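Local coordinates for protein beta sliding clamp (Caulobacter crescentus, PDB 5WCE) that probably encircles DNA as a ring-shaped head-to-tail homodimer, tethering DNA polymerases and other replication proteins to it and making them processive, at residues Leu17-Val28 with Phe51-Asp62; Gly186-Met194 with Pro368-Pro376. All coordinates share one frame; numbering follows the deposited sequence. Where two conformers were deposited one is given.

Both contacts are largely buried and lie on opposite sides of the chain's centre, with about 20 Å between their nearest atoms, and they share no helix or strand. Contact 1 sits inside the N-terminal domain, where helix 14-25 packs on strands 48-54 and 58-65; it is a helix-on-sheet interface of apolar side chains, with one histidine-aspartate bond as the hydrogen bond between its segments. Contact 2 spans a domain boundary: strand 188-195 of the central domain pairs edge to edge with strand 370-374 of the C-terminal domain, so backbone hydrogen bonds carry it, helped by waters. One contact stacks layers within a domain; the other continues a single sheet across two.

Contact 1 (Leu17-Val28 with Phe51-Asp62); sequences LLKALGHVQSVV and FSATDLDMEIID
His23 ND1 donates to Asp62 OD2 at 2.7 Å, and the N-H points well at the oxygen (161°). The carboxylate oxygen lies in the plane of the imidazole, but the bond meets it from above the carboxylate plane, the two flat groups being turned 40° from each other. With CG anti to the backbone N (chi1 -161°), Asp62 carries its acid up to the helix, where OD2 also lies beside Ala20 CA; its other oxygen is hydrogen-bonded just beyond the segments. Next to it, the Phe51 ring slides under the helix. Ala20 CB sits over one face, 3.5 Å from the ring centroid in a CH-pi contact, while Leu17 CD1 comes to the ring edge, 3.6 Å from CZ. Leu21 CD2 approaches the same ring obliquely, and on their far side Leu17 and Leu21 pack on helix 78-87.

Further along, Val24 CG1 rests 3.8 Å from Asp62 CB and also touches Ile60 CG2. Val27 then straddles the hairpin: CG1 meets Ala53 CB at 3.6 Å, CB faces Ile60 CD1, and CG2 presses on Met58 CG at 3.5 Å, a tight carbon pair. Beside it, Asp55 OD1 accepts from Met58 N at 2.9 Å, an Asx motif that holds the turn, and its OD2 forms a salt bridge with Lys211, which also reaches Val27 O. The chemistry is thus a greasy helix-on-hairpin core with one directional bond near the C-terminal end of the helix, whose likely role is less to bury surface than to fix where the helix sits along the two strands.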
loop_
_atom_site.group_PDB
_atom_site.type_symbol
_atom_site.label_atom_id
_atom_site.label_comp_id
_atom_site.label_asym_id
_atom_site.label_seq_id
_atom_site.Cartn_x
_atom_site.Cartn_y
_atom_site.Cartn_z
ATOM N N LEU A 17 13.515 -10.554 21.906
ATOM C CA LEU A 17 13.848 -11.327 20.724
ATOM C C LEU A 17 13.288 -10.638 19.495
ATOM O O LEU A 17 13.982 -10.491 18.482
ATOM C CB LEU A 17 13.252 -12.751 20.847
ATOM C CG LEU A 17 13.479 -13.703 19.685
ATOM C CD1 LEU A 17 14.927 -13.794 19.275
ATOM C CD2 LEU A 17 12.906 -15.081 20.054
ATOM N N LEU A 18 12.049 -10.196 19.598
ATOM C CA LEU A 18 11.368 -9.519 18.504
ATOM C C LEU A 18 12.029 -8.227 18.128
ATOM O O LEU A 18 12.174 -7.953 16.945
ATOM C CB LEU A 18 9.903 -9.266 18.846
ATOM C CG LEU A 18 8.962 -8.721 17.791
ATOM C CD1 LEU A 18 8.888 -9.662 16.602
ATOM C CD2 LEU A 18 7.578 -8.572 18.404
ATOM N N LYS A 19 12.467 -7.470 19.131
ATOM C CA LYS A 19 13.106 -6.155 18.897
ATOM C C LYS A 19 14.386 -6.326 18.091
ATOM O O LYS A 19 14.615 -5.632 17.070
ATOM C CB LYS A 19 13.333 -5.445 20.224
ATOM C CG LYS A 19 14.088 -4.105 20.138
ATOM C CD LYS A 19 14.114 -3.402 21.492
ATOM C CE LYS A 19 15.435 -2.711 21.787
ATOM N NZ LYS A 19 15.202 -1.786 22.941
ATOM N N ALA A 20 15.215 -7.278 18.517
ATOM C CA ALA A 20 16.449 -7.605 17.788
ATOM C C ALA A 20 16.259 -8.139 16.380
ATOM O O ALA A 20 16.946 -7.706 15.415
ATOM C CB ALA A 20 17.307 -8.553 18.607
ATOM N N LEU A 21 15.357 -9.114 16.253
ATOM C CA LEU A 21 15.019 -9.680 14.971
ATOM C C LEU A 21 14.512 -8.606 13.999
ATOM O O LEU A 21 14.954 -8.562 12.838
ATOM C CB LEU A 21 13.978 -10.776 15.090
ATOM C CG LEU A 21 14.439 -12.102 15.710
ATOM C CD1 LEU A 21 13.270 -13.045 15.984
ATOM C CD2 LEU A 21 15.466 -12.814 14.876
ATOM N N GLY A 22 13.625 -7.749 14.491
ATOM C CA GLY A 22 13.053 -6.666 13.699
ATOM C C GLY A 22 14.128 -5.701 13.219
ATOM O O GLY A 22 14.113 -5.283 12.097
ATOM N N HIS A 23 15.067 -5.361 14.076
ATOM C CA HIS A 23 16.172 -4.523 13.663
ATOM C C HIS A 23 17.077 -5.101 12.566
ATOM O O HIS A 23 17.517 -4.350 11.688
ATOM C CB HIS A 23 17.073 -4.201 14.842
ATOM C CG HIS A 23 16.516 -3.181 15.769
ATOM N ND1 HIS A 23 16.920 -3.077 17.083
ATOM C CD2 HIS A 23 15.598 -2.207 15.577
ATOM C CE1 HIS A 23 16.242 -2.104 17.670
ATOM N NE2 HIS A 23 15.463 -1.545 16.776
ATOM N N VAL A 24 17.441 -6.379 12.665
ATOM C CA VAL A 24 18.407 -6.928 11.716
ATOM C C VAL A 24 17.783 -7.478 10.420
ATOM O O VAL A 24 18.433 -7.481 9.388
ATOM C CB VAL A 24 19.333 -8.028 12.314
ATOM C CG1 VAL A 24 20.037 -7.499 13.561
ATOM C CG2 VAL A 24 18.572 -9.329 12.560
ATOM N N GLN A 25 16.563 -7.973 10.473
ATOM C CA GLN A 25 16.030 -8.728 9.346
ATOM C C GLN A 25 15.733 -7.867 8.104
ATOM O O GLN A 25 15.672 -8.401 7.003
ATOM C CB GLN A 25 14.807 -9.487 9.755
ATOM C CG GLN A 25 13.572 -8.642 9.994
ATOM C CD GLN A 25 12.638 -8.710 8.830
ATOM O OE1 GLN A 25 12.306 -9.827 8.364
ATOM N NE2 GLN A 25 12.213 -7.547 8.326
ATOM N N SER A 26 15.574 -6.561 8.313
ATOM C CA SER A 26 15.373 -5.562 7.218
ATOM C C SER A 26 16.406 -5.621 6.092
ATOM O O SER A 26 16.060 -5.342 4.949
ATOM C CB SER A 26 15.390 -4.115 7.799
ATOM O OG SER A 26 14.530 -4.011 8.926
ATOM N N VAL A 27 17.667 -5.974 6.383
ATOM C CA VAL A 27 18.692 -6.008 5.362
ATOM C C VAL A 27 18.521 -7.150 4.404
ATOM O O VAL A 27 19.043 -7.108 3.276
ATOM C CB VAL A 27 20.156 -6.034 5.951
ATOM C CG1 VAL A 27 20.484 -7.343 6.615
ATOM C CG2 VAL A 27 21.232 -5.742 4.865
ATOM N N VAL A 28 17.812 -8.199 4.832
ATOM C CA VAL A 28 17.748 -9.417 4.023
ATOM C C VAL A 28 16.809 -9.192 2.852
ATOM O O VAL A 28 15.652 -8.858 3.046
ATOM C CB VAL A 28 17.307 -10.620 4.875
ATOM C CG1 VAL A 28 17.164 -11.887 4.035
ATOM C CG2 VAL A 28 18.286 -10.805 6.017
ATOM N N PHE A 51 22.917 -10.998 17.128
ATOM C CA PHE A 51 22.117 -11.222 15.913
ATOM C C PHE A 51 22.864 -10.504 14.833
ATOM O O PHE A 51 23.304 -9.348 15.093
ATOM C CB PHE A 51 20.760 -10.592 16.034
ATOM C CG PHE A 51 19.876 -11.168 17.108
ATOM C CD1 PHE A 51 19.993 -10.726 18.434
ATOM C CD2 PHE A 51 18.884 -12.029 16.786
ATOM C CE1 PHE A 51 19.127 -11.203 19.427
ATOM C CE2 PHE A 51 18.011 -12.511 17.760
ATOM C CZ PHE A 51 18.151 -12.108 19.080
ATOM N N SER A 52 23.110 -11.150 13.703
ATOM C CA SER A 52 23.763 -10.505 12.554
ATOM C C SER A 52 23.039 -10.908 11.263
ATOM O O SER A 52 22.626 -12.070 11.089
ATOM C CB SER A 52 25.248 -10.891 12.570
ATOM O OG SER A 52 25.847 -10.479 11.389
ATOM N N ALA A 53 22.834 -9.942 10.369
ATOM C CA ALA A 53 22.344 -10.235 9.042
ATOM C C ALA A 53 23.067 -9.366 8.039
ATOM O O ALA A 53 23.555 -8.274 8.385
ATOM C CB ALA A 53 20.851 -10.043 8.970
ATOM N N THR A 54 23.137 -9.846 6.817
ATOM C CA THR A 54 23.875 -9.115 5.759
ATOM C C THR A 54 23.343 -9.353 4.356
ATOM O O THR A 54 22.727 -10.377 4.067
ATOM C CB THR A 54 25.363 -9.553 5.784
ATOM O OG1 THR A 54 26.165 -8.707 4.957
ATOM C CG2 THR A 54 25.537 -11.005 5.338
ATOM N N ASP A 55 23.636 -8.401 3.468
ATOM C CA ASP A 55 23.422 -8.586 2.040
ATOM C C ASP A 55 24.740 -8.511 1.283
ATOM O O ASP A 55 24.768 -8.290 0.052
ATOM C CB ASP A 55 22.411 -7.582 1.522
ATOM C CG ASP A 55 22.926 -6.135 1.589
ATOM O OD1 ASP A 55 24.122 -5.933 1.991
ATOM O OD2 ASP A 55 22.142 -5.252 1.201
ATOM N N LEU A 56 25.832 -8.664 2.023
ATOM C CA LEU A 56 27.211 -8.538 1.515
ATOM C C LEU A 56 27.714 -7.094 1.394
ATOM O O LEU A 56 28.905 -6.874 1.619
ATOM C CB LEU A 56 27.516 -9.321 0.228
ATOM C CG LEU A 56 27.213 -10.843 0.222
ATOM C CD1 LEU A 56 27.380 -11.415 -1.161
ATOM C CD2 LEU A 56 28.091 -11.548 1.235
ATOM N N ASP A 57 26.862 -6.138 1.068
ATOM C CA ASP A 57 27.260 -4.719 1.081
ATOM C C ASP A 57 27.264 -4.139 2.474
ATOM O O ASP A 57 28.132 -3.324 2.830
ATOM C CB ASP A 57 26.347 -3.893 0.176
ATOM C CG ASP A 57 26.512 -4.263 -1.291
ATOM O OD1 ASP A 57 27.652 -4.514 -1.752
ATOM O OD2 ASP A 57 25.497 -4.351 -1.978
ATOM N N MET A 58 26.301 -4.560 3.283
ATOM C CA MET A 58 26.174 -4.085 4.630
ATOM C C MET A 58 25.746 -5.188 5.590
ATOM O O MET A 58 25.203 -6.230 5.153
ATOM C CB MET A 58 25.202 -2.949 4.696
ATOM C CG MET A 58 23.737 -3.369 4.575
ATOM S SD MET A 58 22.601 -1.999 4.238
ATOM C CE MET A 58 23.038 -1.922 2.510
ATOM N N GLU A 59 26.050 -4.940 6.860
ATOM C CA GLU A 59 25.760 -5.893 7.929
ATOM C C GLU A 59 25.056 -5.148 9.027
ATOM O O GLU A 59 25.540 -4.078 9.456
ATOM C CB GLU A 59 27.051 -6.492 8.480
ATOM C CG GLU A 59 26.863 -7.455 9.657
ATOM C CD GLU A 59 28.182 -7.728 10.339
ATOM O OE1 GLU A 59 28.701 -8.800 10.116
ATOM O OE2 GLU A 59 28.711 -6.805 10.996
ATOM N N ILE A 60 23.960 -5.696 9.526
ATOM C CA ILE A 60 23.342 -5.153 10.720
ATOM C C ILE A 60 23.564 -6.159 11.832
ATOM O O ILE A 60 23.349 -7.376 11.593
ATOM C CB ILE A 60 21.831 -4.910 10.561
ATOM C CG1 ILE A 60 21.512 -4.053 9.319
ATOM C CG2 ILE A 60 21.295 -4.252 11.794
ATOM C CD1 ILE A 60 20.020 -3.779 9.071
ATOM N N ILE A 61 23.971 -5.661 12.996
ATOM C CA ILE A 61 24.146 -6.494 14.213
ATOM C C ILE A 61 23.271 -5.913 15.308
ATOM O O ILE A 61 22.990 -4.678 15.330
ATOM C CB ILE A 61 25.633 -6.596 14.651
ATOM C CG1 ILE A 61 26.504 -7.153 13.504
ATOM C CG2 ILE A 61 25.840 -7.529 15.847
ATOM C CD1 ILE A 61 27.959 -7.400 13.868
ATOM N N ASP A 62 22.816 -6.769 16.228
ATOM C CA ASP A 62 22.076 -6.316 17.371
ATOM C C ASP A 62 22.238 -7.322 18.483
ATOM O O ASP A 62 22.810 -8.420 18.272
ATOM C CB ASP A 62 20.614 -6.034 16.995
ATOM C CG ASP A 62 19.857 -5.115 18.014
ATOM O OD1 ASP A 62 20.424 -4.557 18.967
ATOM O OD2 ASP A 62 18.633 -5.010 17.888
#

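Contact 2 (Gly186-Met194 with Pro368-Pro376); sequences GHRLALAEM and PGVKYVLMP
Tyr372 lays its ring beside Ala190, with CE1 3.6 Å from the alanine CB in an oblique approach. These two form a non-hydrogen-bonded pair of the antiparallel strands, and the ring leans across because CG stands beside the backbone N (chi1 -59°). On the same face, Ala192 CB meets Val370 CG1 at 4.0 Å, and Arg188 turns its guanidinium end away from the strand pair to salt bridges with Asp185 and Asp339. Beyond Ala190 the Tyr372 ring packs on Val340 and Gln343 of helix 334-343, and its OH is hydrogen-bonded to Lys149 O. A serine in place of Tyr372 would probably leave that carbonyl without its mate and open a gap between Ala190 and the helix.

The opposite face carries Leu189, Leu191, Lys371 and Val373. Leu189 and Val373 cross at a slant, CD2 to CG2 4.0 Å, and their backbones exchange two hydrogen bonds, each 3.0 Å between N and O. A water donates to both Leu189 O and Val373 O. At the next hydrogen-bonded pair, Leu191 N sits almost on the line of the Lys371 carbonyl, though its N-H is bent off the oxygen (139°), and Lys371 N returns a bond to Leu191 O. Where the pairing ends, Glu193 N donates a hydrogen bond to Gly369 O at 2.8 Å. Glu193 OE2 and Lys371 NZ stay 4.4 Å apart, too far for a salt bridge; the lysine donates to a water near that carboxylate, whose OE1 is bound by Arg180.

This edge-to-edge pairing joins the central and C-terminal domains into one continuous antiparallel sheet, the kind of seam by which bacterial beta processivity rings build their outer layer, with helices packed on its inner face.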
loop_
_atom_site.group_PDB
_atom_site.type_symbol
_atom_site.label_atom_id
_atom_site.label_comp_id
_atom_site.label_asym_id
_atom_site.label_seq_id
_atom_site.Cartn_x
_atom_site.Cartn_y
_atom_site.Cartn_z
ATOM N N GLY A 186 21.904 13.005 -11.332
ATOM C CA GLY A 186 22.139 13.533 -12.643
ATOM C C GLY A 186 21.071 14.487 -13.161
ATOM O O GLY A 186 21.302 15.149 -14.161
ATOM N N HIS A 187 19.914 14.570 -12.497
ATOM C CA HIS A 187 18.823 15.453 -12.947
ATOM C C HIS A 187 18.572 16.624 -12.009
ATOM O O HIS A 187 17.993 17.656 -12.390
ATOM C CB HIS A 187 17.534 14.644 -13.115
ATOM C CG HIS A 187 17.667 13.461 -14.024
ATOM N ND1 HIS A 187 17.638 13.572 -15.395
ATOM C CD2 HIS A 187 17.842 12.146 -13.758
ATOM C CE1 HIS A 187 17.762 12.374 -15.929
ATOM N NE2 HIS A 187 17.906 11.491 -14.958
ATOM N N ARG A 188 18.963 16.466 -10.747
ATOM C CA ARG A 188 18.777 17.462 -9.720
ATOM C C ARG A 188 19.723 17.114 -8.556
ATOM O O ARG A 188 20.310 16.023 -8.554
ATOM C CB ARG A 188 17.337 17.504 -9.250
ATOM C CG ARG A 188 16.535 16.176 -9.304
ATOM C CD ARG A 188 16.799 15.342 -8.089
ATOM N NE ARG A 188 16.048 14.080 -8.080
ATOM C CZ ARG A 188 14.826 13.922 -7.611
ATOM N NH1 ARG A 188 14.118 14.964 -7.172
ATOM N NH2 ARG A 188 14.285 12.702 -7.650
ATOM N N LEU A 189 19.871 18.047 -7.646
ATOM C CA LEU A 189 20.805 17.915 -6.557
ATOM C C LEU A 189 20.196 18.424 -5.261
ATOM O O LEU A 189 19.390 19.424 -5.208
ATOM C CB LEU A 189 22.106 18.627 -6.902
ATOM C CG LEU A 189 23.245 18.604 -5.856
ATOM C CD1 LEU A 189 24.617 18.568 -6.510
ATOM C CD2 LEU A 189 23.139 19.812 -4.890
ATOM N N ALA A 190 20.628 17.800 -4.179
ATOM C CA ALA A 190 20.250 18.220 -2.830
ATOM C C ALA A 190 21.461 18.263 -1.944
ATOM O O ALA A 190 22.326 17.369 -2.020
ATOM C CB ALA A 190 19.222 17.298 -2.246
ATOM N N LEU A 191 21.553 19.318 -1.135
ATOM C CA LEU A 191 22.671 19.536 -0.255
ATOM C C LEU A 191 22.116 19.935 1.118
ATOM O O LEU A 191 21.200 20.793 1.209
ATOM C CB LEU A 191 23.592 20.610 -0.838
ATOM C CG LEU A 191 24.820 21.060 -0.026
ATOM C CD1 LEU A 191 25.868 21.706 -0.909
ATOM C CD2 LEU A 191 24.519 21.977 1.148
ATOM N N ALA A 192 22.651 19.319 2.182
ATOM C CA ALA A 192 22.336 19.709 3.541
ATOM C C ALA A 192 23.571 19.621 4.398
ATOM O O ALA A 192 24.438 18.750 4.184
ATOM C CB ALA A 192 21.220 18.869 4.104
ATOM N N GLU A 193 23.705 20.541 5.341
ATOM C CA GLU A 193 24.891 20.560 6.168
ATOM C C GLU A 193 24.593 21.032 7.577
ATOM O O GLU A 193 23.547 21.628 7.851
ATOM C CB GLU A 193 25.978 21.398 5.512
ATOM C CG GLU A 193 25.680 22.904 5.527
ATOM C CD GLU A 193 26.487 23.723 4.572
ATOM O OE1 GLU A 193 27.397 23.159 3.934
ATOM O OE2 GLU A 193 26.210 24.964 4.504
ATOM N N MET A 194 25.541 20.724 8.464
ATOM C CA MET A 194 25.490 21.095 9.879
ATOM C C MET A 194 26.888 21.454 10.339
ATOM O O MET A 194 27.851 21.092 9.668
ATOM C CB MET A 194 24.978 19.932 10.716
ATOM C CG MET A 194 25.899 18.666 10.656
ATOM S SD MET A 194 25.285 17.242 11.578
ATOM C CE MET A 194 25.656 17.882 13.210
ATOM N N PRO A 368 19.399 28.166 6.142
ATOM C CA PRO A 368 20.581 28.431 5.302
ATOM C C PRO A 368 21.479 27.178 5.062
ATOM O O PRO A 368 22.417 27.260 4.268
ATOM C CB PRO A 368 21.385 29.462 6.121
ATOM C CG PRO A 368 21.029 29.226 7.511
ATOM C CD PRO A 368 19.579 28.771 7.492
ATOM N N GLY A 369 21.243 26.085 5.794
ATOM C CA GLY A 369 22.071 24.909 5.706
ATOM C C GLY A 369 21.633 23.914 4.630
ATOM O O GLY A 369 22.124 22.770 4.645
ATOM N N VAL A 370 20.670 24.274 3.755
ATOM C CA VAL A 370 20.311 23.449 2.611
ATOM C C VAL A 370 20.428 24.238 1.293
ATOM O O VAL A 370 20.364 25.483 1.317
ATOM C CB VAL A 370 18.922 22.833 2.743
ATOM C CG1 VAL A 370 18.828 22.041 4.032
ATOM C CG2 VAL A 370 17.833 23.913 2.747
ATOM N N LYS A 371 20.723 23.540 0.220
ATOM C CA LYS A 371 20.661 24.085 -1.144
ATOM C C LYS A 371 20.038 23.038 -2.038
ATOM O O LYS A 371 20.391 21.839 -1.959
ATOM C CB LYS A 371 22.060 24.490 -1.666
ATOM C CG LYS A 371 22.684 25.639 -0.908
ATOM C CD LYS A 371 24.072 25.988 -1.466
ATOM C CE LYS A 371 24.803 27.115 -0.718
ATOM N NZ LYS A 371 25.576 26.632 0.455
ATOM N N TYR A 372 19.146 23.473 -2.946
ATOM C CA TYR A 372 18.635 22.587 -3.991
ATOM C C TYR A 372 18.941 23.169 -5.391
ATOM O O TYR A 372 18.941 24.395 -5.596
ATOM C CB TYR A 372 17.159 22.341 -3.842
ATOM C CG TYR A 372 16.883 21.734 -2.499
ATOM C CD1 TYR A 372 17.095 20.373 -2.283
ATOM C CD2 TYR A 372 16.513 22.524 -1.430
ATOM C CE1 TYR A 372 16.909 19.834 -1.007
ATOM C CE2 TYR A 372 16.374 21.984 -0.154
ATOM C CZ TYR A 372 16.572 20.616 0.011
ATOM O OH TYR A 372 16.409 20.027 1.276
ATOM N N VAL A 373 19.264 22.270 -6.293
ATOM C CA VAL A 373 19.566 22.614 -7.664
ATOM C C VAL A 373 18.583 21.807 -8.553
ATOM O O VAL A 373 18.437 20.554 -8.411
ATOM C CB VAL A 373 21.015 22.340 -8.088
ATOM C CG1 VAL A 373 21.277 22.886 -9.482
ATOM C CG2 VAL A 373 22.006 22.984 -7.127
ATOM N N LEU A 374 17.910 22.546 -9.429
ATOM C CA LEU A 374 17.061 21.995 -10.494
ATOM C C LEU A 374 17.675 22.293 -11.845
ATOM O O LEU A 374 18.133 23.417 -12.070
ATOM C CB LEU A 374 15.669 22.614 -10.473
ATOM C CG LEU A 374 14.858 22.290 -9.211
ATOM C CD1 LEU A 374 13.685 23.260 -9.054
ATOM C CD2 LEU A 374 14.434 20.847 -9.231
ATOM N N MET A 375 17.664 21.260 -12.695
ATOM C CA MET A 375 18.204 21.362 -14.030
ATOM C C MET A 375 17.038 21.595 -15.000
ATOM O O MET A 375 16.050 20.881 -14.974
ATOM C CB MET A 375 18.980 20.109 -14.364
ATOM C CG MET A 375 20.070 19.811 -13.309
ATOM S SD MET A 375 21.246 21.170 -13.141
ATOM C CE MET A 375 21.939 21.045 -14.786
ATOM N N PRO A 376 17.144 22.621 -15.834
ATOM C CA PRO A 376 16.008 22.883 -16.706
ATOM C C PRO A 376 15.960 21.977 -17.901
ATOM O O PRO A 376 16.922 21.292 -18.235
ATOM C CB PRO A 376 16.214 24.342 -17.111
ATOM C CG PRO A 376 17.701 24.460 -17.213
ATOM C CD PRO A 376 18.220 23.612 -16.061
HETATM O O HOH W 1 15.819 19.232 -12.218
HETATM O O HOH W 2 16.894 19.518 -6.424
HETATM O O HOH W 3 23.835 25.545 2.543
#